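Local coordinates for protein aspartokinase (Clostridium acetobutylicum, PDB 3TVI) that probably catalyses the ATP-dependent phosphorylation of the beta-carboxyl group of aspartate, opening the aspartate-derived amino acid pathways, and binds lysine in its regulatory part, at residues I4-F9 and D202-W207; P38-K43 and R115-N120; K47-T52 and S76-E81; P260-N265 and G273-S278. All coordinates share one frame; numbering follows the deposited sequence.

Contact 1 of 4, residues I4-F9 and D202-W207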
loop_
_atom_site.group_PDB
_atom_site.type_symbol
_atom_site.label_atom_id
_atom_site.label_comp_id
_atom_site.label_asym_id
_atom_site.label_seq_id
_atom_site.Cartn_x
_atom_site.Cartn_y
_atom_site.Cartn_z
ATOM N N ILE B 4 -32.860 31.271 -1.018
ATOM C CA ILE B 4 -33.610 30.164 -0.417
ATOM C C ILE B 4 -32.651 29.290 0.400
ATOM O O ILE B 4 -31.958 28.433 -0.156
ATOM C CB ILE B 4 -34.278 29.277 -1.497
ATOM C CG1 ILE B 4 -35.314 30.063 -2.295
ATOM C CG2 ILE B 4 -34.937 28.063 -0.870
ATOM C CD1 ILE B 4 -34.706 31.073 -3.246
ATOM N N VAL B 5 -32.596 29.523 1.709
ATOM C CA VAL B 5 -31.804 28.693 2.609
ATOM C C VAL B 5 -32.698 27.616 3.183
ATOM O O VAL B 5 -33.867 27.852 3.426
ATOM C CB VAL B 5 -31.235 29.495 3.787
ATOM C CG1 VAL B 5 -30.295 28.620 4.605
ATOM C CG2 VAL B 5 -30.516 30.740 3.299
ATOM N N VAL B 6 -32.132 26.447 3.416
ATOM C CA VAL B 6 -32.841 25.311 3.980
ATOM C C VAL B 6 -32.082 24.880 5.215
ATOM O O VAL B 6 -30.859 24.725 5.162
ATOM C CB VAL B 6 -32.813 24.135 3.000
ATOM C CG1 VAL B 6 -33.315 22.851 3.652
ATOM C CG2 VAL B 6 -33.609 24.479 1.755
ATOM N N THR B 7 -32.786 24.658 6.315
ATOM C CA THR B 7 -32.127 24.421 7.589
ATOM C C THR B 7 -32.435 23.046 8.133
ATOM O O THR B 7 -33.565 22.585 8.019
ATOM C CB THR B 7 -32.615 25.436 8.615
ATOM O OG1 THR B 7 -34.023 25.271 8.790
ATOM C CG2 THR B 7 -32.338 26.848 8.133
ATOM N N LYS B 8 -31.433 22.390 8.721
ATOM C CA LYS B 8 -31.670 21.184 9.503
ATOM C C LYS B 8 -31.155 21.385 10.903
ATOM O O LYS B 8 -30.107 21.990 11.090
ATOM C CB LYS B 8 -30.970 19.947 8.932
ATOM C CG LYS B 8 -30.575 18.978 10.056
ATOM C CD LYS B 8 -30.184 17.581 9.629
ATOM C CE LYS B 8 -29.923 16.715 10.863
ATOM N NZ LYS B 8 -28.887 17.296 11.759
ATOM N N PHE B 9 -31.867 20.810 11.870
ATOM C CA PHE B 9 -31.467 20.838 13.268
ATOM C C PHE B 9 -31.415 19.434 13.838
ATOM O O PHE B 9 -32.325 18.642 13.628
ATOM C CB PHE B 9 -32.448 21.689 14.038
ATOM C CG PHE B 9 -32.464 23.102 13.579
ATOM C CD1 PHE B 9 -31.662 24.047 14.193
ATOM C CD2 PHE B 9 -33.234 23.475 12.495
ATOM C CE1 PHE B 9 -31.651 25.355 13.750
ATOM C CE2 PHE B 9 -33.235 24.780 12.045
ATOM C CZ PHE B 9 -32.441 25.725 12.673
ATOM N N ASP B 202 -30.159 27.681 -2.276
ATOM C CA ASP B 202 -28.882 28.401 -2.393
ATOM C C ASP B 202 -27.871 28.004 -1.335
ATOM O O ASP B 202 -26.668 28.158 -1.528
ATOM C CB ASP B 202 -29.131 29.890 -2.262
ATOM C CG ASP B 202 -30.085 30.383 -3.275
ATOM O OD1 ASP B 202 -30.606 29.543 -4.033
ATOM O OD2 ASP B 202 -30.322 31.602 -3.317
ATOM N N LEU B 203 -28.380 27.541 -0.201
ATOM C CA LEU B 203 -27.564 27.163 0.931
ATOM C C LEU B 203 -28.289 26.068 1.675
ATOM O O LEU B 203 -29.509 26.041 1.706
ATOM C CB LEU B 203 -27.368 28.364 1.858
ATOM C CG LEU B 203 -26.532 28.183 3.132
ATOM C CD1 LEU B 203 -25.105 27.783 2.801
ATOM C CD2 LEU B 203 -26.532 29.468 3.939
ATOM N N TYR B 204 -27.537 25.157 2.262
ATOM C CA TYR B 204 -28.106 24.188 3.172
ATOM C C TYR B 204 -27.347 24.352 4.484
ATOM O O TYR B 204 -26.207 23.922 4.608
ATOM C CB TYR B 204 -28.015 22.779 2.572
ATOM C CG TYR B 204 -28.198 21.618 3.538
ATOM C CD1 TYR B 204 -29.120 21.667 4.577
ATOM C CD2 TYR B 204 -27.448 20.455 3.388
ATOM C CE1 TYR B 204 -29.279 20.597 5.445
ATOM C CE2 TYR B 204 -27.596 19.384 4.245
ATOM C CZ TYR B 204 -28.515 19.456 5.268
ATOM O OH TYR B 204 -28.649 18.382 6.116
ATOM N N GLU B 205 -27.974 25.033 5.440
ATOM C CA GLU B 205 -27.379 25.231 6.752
ATOM C C GLU B 205 -27.616 23.971 7.527
ATOM O O GLU B 205 -28.732 23.477 7.537
ATOM C CB GLU B 205 -28.026 26.402 7.485
ATOM C CG GLU B 205 -27.573 27.757 6.986
ATOM C CD GLU B 205 -28.328 28.912 7.609
ATOM O OE1 GLU B 205 -29.185 28.677 8.488
ATOM O OE2 GLU B 205 -28.057 30.069 7.216
ATOM N N ASN B 206 -26.579 23.458 8.175
ATOM C CA ASN B 206 -26.693 22.242 8.955
ATOM C C ASN B 206 -26.366 22.528 10.418
ATOM O O ASN B 206 -25.198 22.535 10.817
ATOM C CB ASN B 206 -25.767 21.196 8.371
ATOM C CG ASN B 206 -26.078 19.805 8.849
ATOM O OD1 ASN B 206 -25.633 19.394 9.913
ATOM N ND2 ASN B 206 -26.813 19.054 8.039
ATOM N N TRP B 207 -27.410 22.765 11.212
ATOM C CA TRP B 207 -27.250 23.264 12.573
ATOM C C TRP B 207 -26.976 22.191 13.574
ATOM O O TRP B 207 -27.754 21.258 13.728
ATOM C CB TRP B 207 -28.475 24.046 12.983
ATOM C CG TRP B 207 -28.572 25.344 12.255
ATOM C CD1 TRP B 207 -29.139 25.585 11.015
ATOM C CD2 TRP B 207 -28.058 26.629 12.695
ATOM N NE1 TRP B 207 -29.018 26.906 10.674
ATOM C CE2 TRP B 207 -28.376 27.583 11.638
ATOM C CE3 TRP B 207 -27.384 27.068 13.815
ATOM C CZ2 TRP B 207 -28.042 28.914 11.733
ATOM C CZ3 TRP B 207 -27.040 28.416 13.900
ATOM C CH2 TRP B 207 -27.370 29.318 12.884
#
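Parallel neighbours in the central sheet of the amino acid kinase fold, strands Val5-Phe9 and Leu203-Trp207 pair in register from Val5 beside Leu203 to Phe9 beside Trp207. The ladder is regular: Val6 N donates to Leu203 O (3.2 Å), Glu205 N to Val6 O (2.9 Å), and Lys8 O accepts Trp207 N at 2.8 Å. Phe9 and Trp207 stand on the same face and lie side by side, each with CG anti to its carbonyl carbon; their planes differ by 13°, but the rings are slid apart, and Phe9 CE1 sits over the indole. The extended Glu205 suits this face because its polar end is paired: Trp207 NE1 donates to Glu205 OE1 at 2.8 Å, the oxygen near the indole plane but the nitrogen 33° out of the carboxylate plane, and OE1 also forms a salt bridge with Arg33. Its aliphatic part meets Val5, with CG1 of that valine 3.7 Å from Glu205 CG. On the other face, Lys8 CB comes in plane to the edge of the Tyr204 ring, while Lys8 NZ makes a salt bridge with Asp189, whose OD1 also accepts Asn206 ND2. Lys8 and Phe9 belong to the predicted ATP site, placed as is typical of this alpha/beta kinase fold at the C-terminal ends of parallel strands.

Contact 2 of 4, residues P38-K43 and R115-N120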
loop_
_atom_site.group_PDB
_atom_site.type_symbol
_atom_site.label_atom_id
_atom_site.label_comp_id
_atom_site.label_asym_id
_atom_site.label_seq_id
_atom_site.Cartn_x
_atom_site.Cartn_y
_atom_site.Cartn_z
ATOM N N PRO B 38 -36.140 18.621 10.980
ATOM C CA PRO B 38 -35.789 18.255 12.353
ATOM C C PRO B 38 -35.377 16.809 12.556
ATOM O O PRO B 38 -35.884 15.914 11.886
ATOM C CB PRO B 38 -37.099 18.478 13.099
ATOM C CG PRO B 38 -38.126 18.083 12.101
ATOM C CD PRO B 38 -37.588 18.478 10.751
ATOM N N SER B 39 -34.472 16.606 13.504
ATOM C CA SER B 39 -34.176 15.293 14.045
ATOM C C SER B 39 -35.113 15.045 15.210
ATOM O O SER B 39 -36.004 15.852 15.465
ATOM C CB SER B 39 -32.746 15.255 14.548
ATOM O OG SER B 39 -31.908 15.921 13.623
ATOM N N ALA B 40 -34.913 13.932 15.913
ATOM C CA ALA B 40 -35.702 13.618 17.101
ATOM C C ALA B 40 -34.925 14.102 18.302
ATOM O O ALA B 40 -33.712 14.273 18.213
ATOM C CB ALA B 40 -35.959 12.129 17.201
ATOM N N PRO B 41 -35.605 14.319 19.434
ATOM C CA PRO B 41 -34.918 14.887 20.581
ATOM C C PRO B 41 -33.696 14.088 21.031
ATOM O O PRO B 41 -33.783 12.883 21.294
ATOM C CB PRO B 41 -35.998 14.898 21.672
ATOM C CG PRO B 41 -37.276 14.973 20.924
ATOM C CD PRO B 41 -37.038 14.120 19.710
ATOM N N GLY B 42 -32.568 14.781 21.120
ATOM C CA GLY B 42 -31.336 14.189 21.596
ATOM C C GLY B 42 -31.381 13.941 23.080
ATOM O O GLY B 42 -32.231 14.477 23.771
ATOM N N LYS B 43 -30.449 13.128 23.565
ATOM C CA LYS B 43 -30.365 12.832 24.987
ATOM C C LYS B 43 -29.876 14.103 25.652
ATOM O O LYS B 43 -29.038 14.814 25.104
ATOM C CB LYS B 43 -29.409 11.673 25.277
ATOM C CG LYS B 43 -29.377 10.589 24.210
ATOM C CD LYS B 43 -29.087 9.206 24.780
ATOM C CE LYS B 43 -27.769 9.140 25.531
ATOM N NZ LYS B 43 -27.441 7.730 25.861
ATOM N N ARG B 115 -41.300 8.088 14.062
ATOM C CA ARG B 115 -42.234 9.024 14.691
ATOM C C ARG B 115 -41.567 10.067 15.595
ATOM O O ARG B 115 -42.159 11.109 15.894
ATOM C CB ARG B 115 -43.351 8.271 15.428
ATOM C CG ARG B 115 -44.614 8.090 14.596
ATOM C CD ARG B 115 -44.340 7.589 13.180
ATOM N NE ARG B 115 -45.042 8.373 12.159
ATOM C CZ ARG B 115 -44.623 8.552 10.905
ATOM N NH1 ARG B 115 -43.479 8.030 10.479
ATOM N NH2 ARG B 115 -45.345 9.282 10.062
ATOM N N GLY B 116 -40.335 9.816 16.017
ATOM C CA GLY B 116 -39.578 10.841 16.732
ATOM C C GLY B 116 -39.420 12.114 15.913
ATOM O O GLY B 116 -39.551 13.221 16.434
ATOM N N GLU B 117 -39.158 11.949 14.620
ATOM C CA GLU B 117 -38.890 13.076 13.726
ATOM C C GLU B 117 -40.215 13.714 13.354
ATOM O O GLU B 117 -40.364 14.936 13.393
ATOM C CB GLU B 117 -38.162 12.635 12.452
ATOM C CG GLU B 117 -37.433 11.298 12.508
ATOM C CD GLU B 117 -36.289 11.259 13.506
ATOM O OE1 GLU B 117 -35.898 12.343 13.980
ATOM O OE2 GLU B 117 -35.778 10.152 13.811
ATOM N N TYR B 118 -41.174 12.865 12.992
ATOM C CA TYR B 118 -42.562 13.275 12.726
ATOM C C TYR B 118 -43.141 14.180 13.822
ATOM O O TYR B 118 -43.670 15.253 13.529
ATOM C CB TYR B 118 -43.451 12.031 12.547
ATOM C CG TYR B 118 -44.912 12.341 12.359
ATOM C CD1 TYR B 118 -45.427 12.611 11.102
ATOM C CD2 TYR B 118 -45.781 12.375 13.445
ATOM C CE1 TYR B 118 -46.769 12.908 10.925
ATOM C CE2 TYR B 118 -47.123 12.672 13.278
ATOM C CZ TYR B 118 -47.609 12.937 12.014
ATOM O OH TYR B 118 -48.941 13.240 11.842
ATOM N N LEU B 119 -43.043 13.761 15.078
ATOM C CA LEU B 119 -43.643 14.541 16.157
ATOM C C LEU B 119 -42.965 15.907 16.276
ATOM O O LEU B 119 -43.638 16.935 16.366
ATOM C CB LEU B 119 -43.590 13.786 17.486
ATOM C CG LEU B 119 -44.488 12.547 17.586
ATOM C CD1 LEU B 119 -44.251 11.791 18.887
ATOM C CD2 LEU B 119 -45.946 12.941 17.456
ATOM N N ASN B 120 -41.635 15.923 16.254
ATOM C CA ASN B 120 -40.902 17.188 16.207
ATOM C C ASN B 120 -41.329 18.027 15.012
ATOM O O ASN B 120 -41.395 19.260 15.086
ATOM C CB ASN B 120 -39.392 16.941 16.143
ATOM C CG ASN B 120 -38.774 16.761 17.511
ATOM O OD1 ASN B 120 -39.463 16.826 18.520
ATOM N ND2 ASN B 120 -37.467 16.537 17.551
#
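Asn120 brings the end of its carboxamide to the ring of Pro41, the two side chains coming from opposite directions: ND2 is nearest Pro41 CD, and OD1 is 3.7 Å from Pro41 CG. The contact joins the loop that follows strand 33-38 of the amino acid kinase fold to helix 109-127, beside the predicted aspartate site. The same ND2 donates to the backbone of the loop, meeting Ser39 O at 2.6 Å with an N-H...O angle of 159°; the oxygen lies close to the amide plane, so this one bond and the proline packing together set the turn of the group. An asparagine suits the place, being short enough to meet the loop while carrying an N-H for its carbonyl. Further back, Asn120 CB rests on Pro38 CB at 4.1 Å. One turn earlier Gly116, with no side chain of its own, lets Ala40 CB settle 3.7 Å from Gly116 C. This is where the helix is kinked, the N atoms of Gly116 and Glu117 having no bond to the preceding turn; Gly116 O accepts the hydroxyl of Tyr79. The CB of Ser39 points away from the helix, and its OG bonds to Phe9 O, tying the loop to the first strand. Thr52, a predicted substrate residue, touches both Ala40 and Glu117. Glu117, also predicted to bind the substrate, bends at its second torsion (chi2 -64°), which brings the carboxylate beside the Ala40 methyl, with Glu117 CD 3.8 Å from Ala40 CB.

Contact 3 of 4, residues K47-T52 and S76-E81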
loop_
_atom_site.group_PDB
_atom_site.type_symbol
_atom_site.label_atom_id
_atom_site.label_comp_id
_atom_site.label_asym_id
_atom_site.label_seq_id
_atom_site.Cartn_x
_atom_site.Cartn_y
_atom_site.Cartn_z
ATOM N N LYS B 47 -26.846 9.264 30.753
ATOM C CA LYS B 47 -27.719 8.151 31.122
ATOM C C LYS B 47 -29.194 8.359 30.752
ATOM O O LYS B 47 -30.037 7.530 31.086
ATOM C CB LYS B 47 -27.557 7.800 32.615
ATOM C CG LYS B 47 -26.694 6.560 32.838
ATOM C CD LYS B 47 -26.248 6.384 34.284
ATOM C CE LYS B 47 -24.765 6.686 34.464
ATOM N NZ LYS B 47 -24.411 8.078 34.072
ATOM N N ASP B 48 -29.504 9.446 30.049
ATOM C CA ASP B 48 -30.863 9.685 29.565
ATOM C C ASP B 48 -31.219 8.669 28.483
ATOM O O ASP B 48 -30.359 8.250 27.706
ATOM C CB ASP B 48 -30.985 11.109 29.008
ATOM C CG ASP B 48 -32.404 11.477 28.613
ATOM O OD1 ASP B 48 -33.360 11.078 29.316
ATOM O OD2 ASP B 48 -32.561 12.191 27.599
ATOM N N TYR B 49 -32.486 8.263 28.460
ATOM C CA TYR B 49 -33.018 7.408 27.404
ATOM C C TYR B 49 -33.214 8.237 26.141
ATOM O O TYR B 49 -33.516 9.430 26.223
ATOM C CB TYR B 49 -34.354 6.802 27.825
ATOM C CG TYR B 49 -35.429 7.830 28.094
ATOM C CD1 TYR B 49 -36.128 8.421 27.046
ATOM C CD2 TYR B 49 -35.740 8.215 29.393
ATOM C CE1 TYR B 49 -37.104 9.371 27.284
ATOM C CE2 TYR B 49 -36.717 9.158 29.644
ATOM C CZ TYR B 49 -37.399 9.736 28.586
ATOM O OH TYR B 49 -38.381 10.677 28.823
ATOM N N LYS B 50 -33.057 7.599 24.983
ATOM C CA LYS B 50 -33.197 8.259 23.681
ATOM C C LYS B 50 -34.535 7.865 23.067
ATOM O O LYS B 50 -34.876 6.681 23.036
ATOM C CB LYS B 50 -32.058 7.834 22.763
ATOM C CG LYS B 50 -32.082 8.474 21.388
ATOM C CD LYS B 50 -31.057 7.807 20.493
ATOM C CE LYS B 50 -30.985 8.448 19.113
ATOM N NZ LYS B 50 -29.918 7.823 18.271
ATOM N N ILE B 51 -35.288 8.848 22.575
ATOM C CA ILE B 51 -36.640 8.580 22.069
ATOM C C ILE B 51 -36.658 7.447 21.044
ATOM O O ILE B 51 -37.260 6.396 21.289
ATOM C CB ILE B 51 -37.281 9.822 21.422
ATOM C CG1 ILE B 51 -37.660 10.849 22.489
ATOM C CG2 ILE B 51 -38.506 9.426 20.606
ATOM C CD1 ILE B 51 -38.715 10.374 23.465
ATOM N N THR B 52 -35.991 7.658 19.911
ATOM C CA THR B 52 -36.039 6.698 18.817
ATOM C C THR B 52 -35.818 5.275 19.308
ATOM O O THR B 52 -36.504 4.356 18.871
ATOM C CB THR B 52 -35.011 7.027 17.734
ATOM O OG1 THR B 52 -35.114 8.412 17.398
ATOM C CG2 THR B 52 -35.261 6.189 16.496
ATOM N N SER B 76 -44.686 10.327 25.598
ATOM C CA SER B 76 -45.669 11.399 25.662
ATOM C C SER B 76 -45.220 12.387 26.727
ATOM O O SER B 76 -45.309 13.595 26.537
ATOM C CB SER B 76 -47.061 10.861 25.975
ATOM O OG SER B 76 -47.150 10.509 27.343
ATOM N N GLN B 77 -44.709 11.860 27.834
ATOM C CA GLN B 77 -44.164 12.696 28.887
ATOM C C GLN B 77 -43.103 13.633 28.329
ATOM O O GLN B 77 -43.119 14.831 28.610
ATOM C CB GLN B 77 -43.574 11.831 29.987
ATOM C CG GLN B 77 -42.945 12.609 31.124
ATOM C CD GLN B 77 -42.746 11.752 32.358
ATOM O OE1 GLN B 77 -43.486 10.783 32.592
ATOM N NE2 GLN B 77 -41.743 12.106 33.164
ATOM N N ARG B 78 -42.196 13.082 27.525
ATOM C CA ARG B 78 -41.140 13.871 26.899
ATOM C C ARG B 78 -41.714 14.966 26.024
ATOM O O ARG B 78 -41.291 16.121 26.104
ATOM C CB ARG B 78 -40.249 12.977 26.039
ATOM C CG ARG B 78 -38.964 13.630 25.558
ATOM C CD ARG B 78 -37.900 13.591 26.635
ATOM N NE ARG B 78 -36.579 13.699 26.042
ATOM C CZ ARG B 78 -36.004 14.834 25.673
ATOM N NH1 ARG B 78 -36.616 15.999 25.840
ATOM N NH2 ARG B 78 -34.796 14.801 25.140
ATOM N N TYR B 79 -42.670 14.594 25.182
ATOM C CA TYR B 79 -43.236 15.522 24.215
ATOM C C TYR B 79 -44.273 16.487 24.806
ATOM O O TYR B 79 -44.449 17.585 24.281
ATOM C CB TYR B 79 -43.846 14.767 23.035
ATOM C CG TYR B 79 -42.848 14.370 21.973
ATOM C CD1 TYR B 79 -42.272 13.103 21.962
ATOM C CD2 TYR B 79 -42.483 15.257 20.970
ATOM C CE1 TYR B 79 -41.357 12.737 20.985
ATOM C CE2 TYR B 79 -41.570 14.896 19.987
ATOM C CZ TYR B 79 -41.012 13.637 20.001
ATOM O OH TYR B 79 -40.111 13.276 19.035
ATOM N N THR B 80 -44.966 16.110 25.875
ATOM C CA THR B 80 -45.945 17.039 26.428
ATOM C C THR B 80 -45.232 18.120 27.234
ATOM O O THR B 80 -45.642 19.272 27.204
ATOM C CB THR B 80 -47.043 16.372 27.289
ATOM O OG1 THR B 80 -46.504 15.989 28.559
ATOM C CG2 THR B 80 -47.661 15.161 26.570
ATOM N N GLU B 81 -44.167 17.763 27.944
ATOM C CA GLU B 81 -43.374 18.776 28.661
ATOM C C GLU B 81 -42.856 19.843 27.709
ATOM O O GLU B 81 -42.822 21.013 28.059
ATOM C CB GLU B 81 -42.203 18.141 29.411
ATOM C CG GLU B 81 -42.639 17.357 30.638
ATOM C CD GLU B 81 -41.538 16.488 31.221
ATOM O OE1 GLU B 81 -40.399 16.496 30.691
ATOM O OE2 GLU B 81 -41.821 15.790 32.223
#
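Tyr49 and Arg78 pass alongside each other, running opposite ways, the tyrosine ring and the guanidinium plane standing 73° apart. The touching is done by the phenol oxygen and the aliphatic part of the arginine: Tyr49 OH lies 3.7 Å from Arg78 CD and 4.1 Å from Arg78 CB. Tyr49 gets there with CG between its backbone N and carbonyl carbon (chi1 62°). Arg78 bends at its second torsion (chi2 81°), and its far end is held by Ala15, whose carbonyl oxygen accepts NH1. Asp48 approaches the same guanidinium with OD2 4.2 Å from Arg78 NH2, too far and too far off the guanidinium plane for a salt bridge, so any attraction is probably general and electrostatic; the salt bridge of OD2 is with Arg44. The segment around Tyr49 leads into helix 51-63 of the amino acid kinase fold, with Lys50 at the N-cap position, while Arg78 and Tyr79 belong to helix 69-85. Just inside the first helix Ile51 points toward the second, its CD1 reaching Arg78 CG at 3.9 Å. An isoleucine suits the place because its long arm carries CD1 both to Arg78 and to the Tyr79 ring, which it meets obliquely, 4.3 Å from CE1. Tyr79 itself packs on Leu119 and Ile123 of helix 109-127.

Contact 4 of 4, residues P260-N265 and G273-S278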
loop_
_atom_site.group_PDB
_atom_site.type_symbol
_atom_site.label_atom_id
_atom_site.label_comp_id
_atom_site.label_asym_id
_atom_site.label_seq_id
_atom_site.Cartn_x
_atom_site.Cartn_y
_atom_site.Cartn_z
ATOM N N PRO B 260 -23.945 24.742 -1.533
ATOM C CA PRO B 260 -23.014 24.772 -0.427
ATOM C C PRO B 260 -23.703 24.453 0.894
ATOM O O PRO B 260 -24.841 24.861 1.115
ATOM C CB PRO B 260 -22.503 26.205 -0.447
ATOM C CG PRO B 260 -23.606 26.991 -1.037
ATOM C CD PRO B 260 -24.302 26.088 -1.999
ATOM N N ILE B 261 -23.012 23.708 1.747
ATOM C CA ILE B 261 -23.460 23.418 3.092
ATOM C C ILE B 261 -22.673 24.265 4.071
ATOM O O ILE B 261 -21.449 24.339 3.983
ATOM C CB ILE B 261 -23.180 21.963 3.456
ATOM C CG1 ILE B 261 -23.877 21.030 2.478
ATOM C CG2 ILE B 261 -23.621 21.677 4.878
ATOM C CD1 ILE B 261 -23.654 19.569 2.793
ATOM N N ASN B 262 -23.369 24.882 5.019
ATOM C CA ASN B 262 -22.720 25.619 6.093
ATOM C C ASN B 262 -22.963 24.914 7.424
ATOM O O ASN B 262 -24.089 24.906 7.923
ATOM C CB ASN B 262 -23.262 27.048 6.138
ATOM C CG ASN B 262 -22.616 27.893 7.223
ATOM O OD1 ASN B 262 -21.989 27.368 8.145
ATOM N ND2 ASN B 262 -22.787 29.213 7.130
ATOM N N ILE B 263 -21.916 24.316 7.995
ATOM C CA ILE B 263 -22.022 23.727 9.330
ATOM C C ILE B 263 -22.027 24.860 10.340
ATOM O O ILE B 263 -21.106 25.665 10.368
ATOM C CB ILE B 263 -20.885 22.745 9.645
ATOM C CG1 ILE B 263 -21.250 21.338 9.182
ATOM C CG2 ILE B 263 -20.661 22.661 11.142
ATOM C CD1 ILE B 263 -21.560 21.231 7.710
ATOM N N LYS B 264 -23.072 24.918 11.161
ATOM C CA LYS B 264 -23.275 26.034 12.082
ATOM C C LYS B 264 -23.654 25.541 13.483
ATOM O O LYS B 264 -24.052 24.382 13.660
ATOM C CB LYS B 264 -24.342 26.969 11.507
ATOM C CG LYS B 264 -23.916 28.427 11.485
ATOM C CD LYS B 264 -24.375 29.137 10.223
ATOM C CE LYS B 264 -23.740 30.515 10.076
ATOM N NZ LYS B 264 -23.956 31.377 11.272
ATOM N N ASN B 265 -23.516 26.422 14.474
ATOM C CA ASN B 265 -23.756 26.061 15.878
ATOM C C ASN B 265 -24.996 26.729 16.488
ATOM O O ASN B 265 -25.015 27.940 16.685
ATOM C CB ASN B 265 -22.525 26.416 16.704
ATOM C CG ASN B 265 -22.638 25.975 18.149
ATOM O OD1 ASN B 265 -23.537 25.211 18.512
ATOM N ND2 ASN B 265 -21.716 26.457 18.984
ATOM N N GLY B 273 -19.661 29.469 9.977
ATOM C CA GLY B 273 -19.406 28.049 9.854
ATOM C C GLY B 273 -18.122 27.690 9.139
ATOM O O GLY B 273 -17.326 28.540 8.746
ATOM N N THR B 274 -17.919 26.398 8.991
ATOM C CA THR B 274 -17.120 25.923 7.905
ATOM C C THR B 274 -18.135 25.752 6.790
ATOM O O THR B 274 -19.312 25.491 7.047
ATOM C CB THR B 274 -16.395 24.625 8.255
ATOM O OG1 THR B 274 -17.351 23.600 8.516
ATOM C CG2 THR B 274 -15.526 24.847 9.487
ATOM N N LEU B 275 -17.679 25.937 5.559
ATOM C CA LEU B 275 -18.567 26.086 4.423
ATOM C C LEU B 275 -18.177 25.057 3.357
ATOM O O LEU B 275 -17.267 25.282 2.560
ATOM C CB LEU B 275 -18.457 27.527 3.907
ATOM C CG LEU B 275 -19.554 28.088 3.005
ATOM C CD1 LEU B 275 -20.933 27.743 3.545
ATOM C CD2 LEU B 275 -19.398 29.592 2.861
ATOM N N ILE B 276 -18.866 23.920 3.357
ATOM C CA ILE B 276 -18.467 22.782 2.538
ATOM C C ILE B 276 -18.900 23.010 1.097
ATOM O O ILE B 276 -20.082 22.905 0.774
ATOM C CB ILE B 276 -19.064 21.463 3.056
ATOM C CG1 ILE B 276 -18.714 21.259 4.541
ATOM C CG2 ILE B 276 -18.573 20.298 2.210
ATOM C CD1 ILE B 276 -19.548 20.216 5.261
ATOM N N LEU B 277 -17.925 23.321 0.241
ATOM C CA LEU B 277 -18.160 23.696 -1.163
ATOM C C LEU B 277 -18.012 22.511 -2.110
ATOM O O LEU B 277 -17.747 21.392 -1.679
ATOM C CB LEU B 277 -17.172 24.793 -1.569
ATOM C CG LEU B 277 -17.427 26.229 -1.101
ATOM C CD1 LEU B 277 -18.690 26.363 -0.264
ATOM C CD2 LEU B 277 -16.202 26.749 -0.352
ATOM N N SER B 278 -18.201 22.765 -3.402
ATOM C CA SER B 278 -17.949 21.762 -4.434
ATOM C C SER B 278 -16.484 21.804 -4.820
ATOM O O SER B 278 -15.815 22.812 -4.608
ATOM C CB SER B 278 -18.816 22.013 -5.669
ATOM O OG SER B 278 -19.068 20.796 -6.346
#
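Ile261 O receives Ile276 N at 2.7 Å, and Leu275 CA adds a C-H...O contact to the same oxygen at 3.4 Å. The return bond, Ile261 N to Ile276 O, is 3.2 Å long, making Ile261 and Ile276 a hydrogen-bonded pair of an antiparallel beta hairpin; Ile263 N also donates to Thr274 O. Next to that pair, Asn262 and Leu275 form a non-hydrogen-bonded one. Leu275, with CG anti to its backbone N (chi1 -162°), brings CD1 to 3.6 Å from Asn262 CB. The other face carries Ile261, Ile263, Thr274 and Ile276, where beta-branched residues suit extended strands and the isoleucines supply the apolar surface: Ile263 and Ile276 meet through their CD1 methyls, while Ile261 CB and Ile276 CB are 4.2 Å apart. Just before strand 261-265, Pro260 CB packs on Leu277 CD1 at 3.8 Å. Thr274 OG1 stands 3.8 Å from Ile263 CB. Within the mixed sheet, strand 261-265 runs between strand 203-208, to which it is bonded through Tyr204 and Asn206, and strand 274-277. Phe213 from a loop touches Ile263 and Thr274, and helix 232-240 covers Ile276 through Tyr232 and Leu235, with Ile230 of strand 229-231 touching it too.

Contacts 1 and 4 are successive pairings in one sheet, their centres about 9 Å apart: Asn206 N probably bonds to Asn262 O (2.9 Å), and Tyr204 N to Pro260 O in the same way. Contacts 2 and 3, centres about 10 Å apart, meet where Pro41 CD packs against Tyr79 OH, and along the chain contact 3 is nested in the loop closed by contact 2. Both lie within the loop closed by contact 1, which touches contact 2 where Lys8 CE packs on Ser39 OG at 3.5 Å. Around this junction gather the predicted ATP residues Lys8 and Phe9 and the predicted substrate residues Glu117 and Thr52, with the side chains of Lys8 and Glu117 about 8 Å apart.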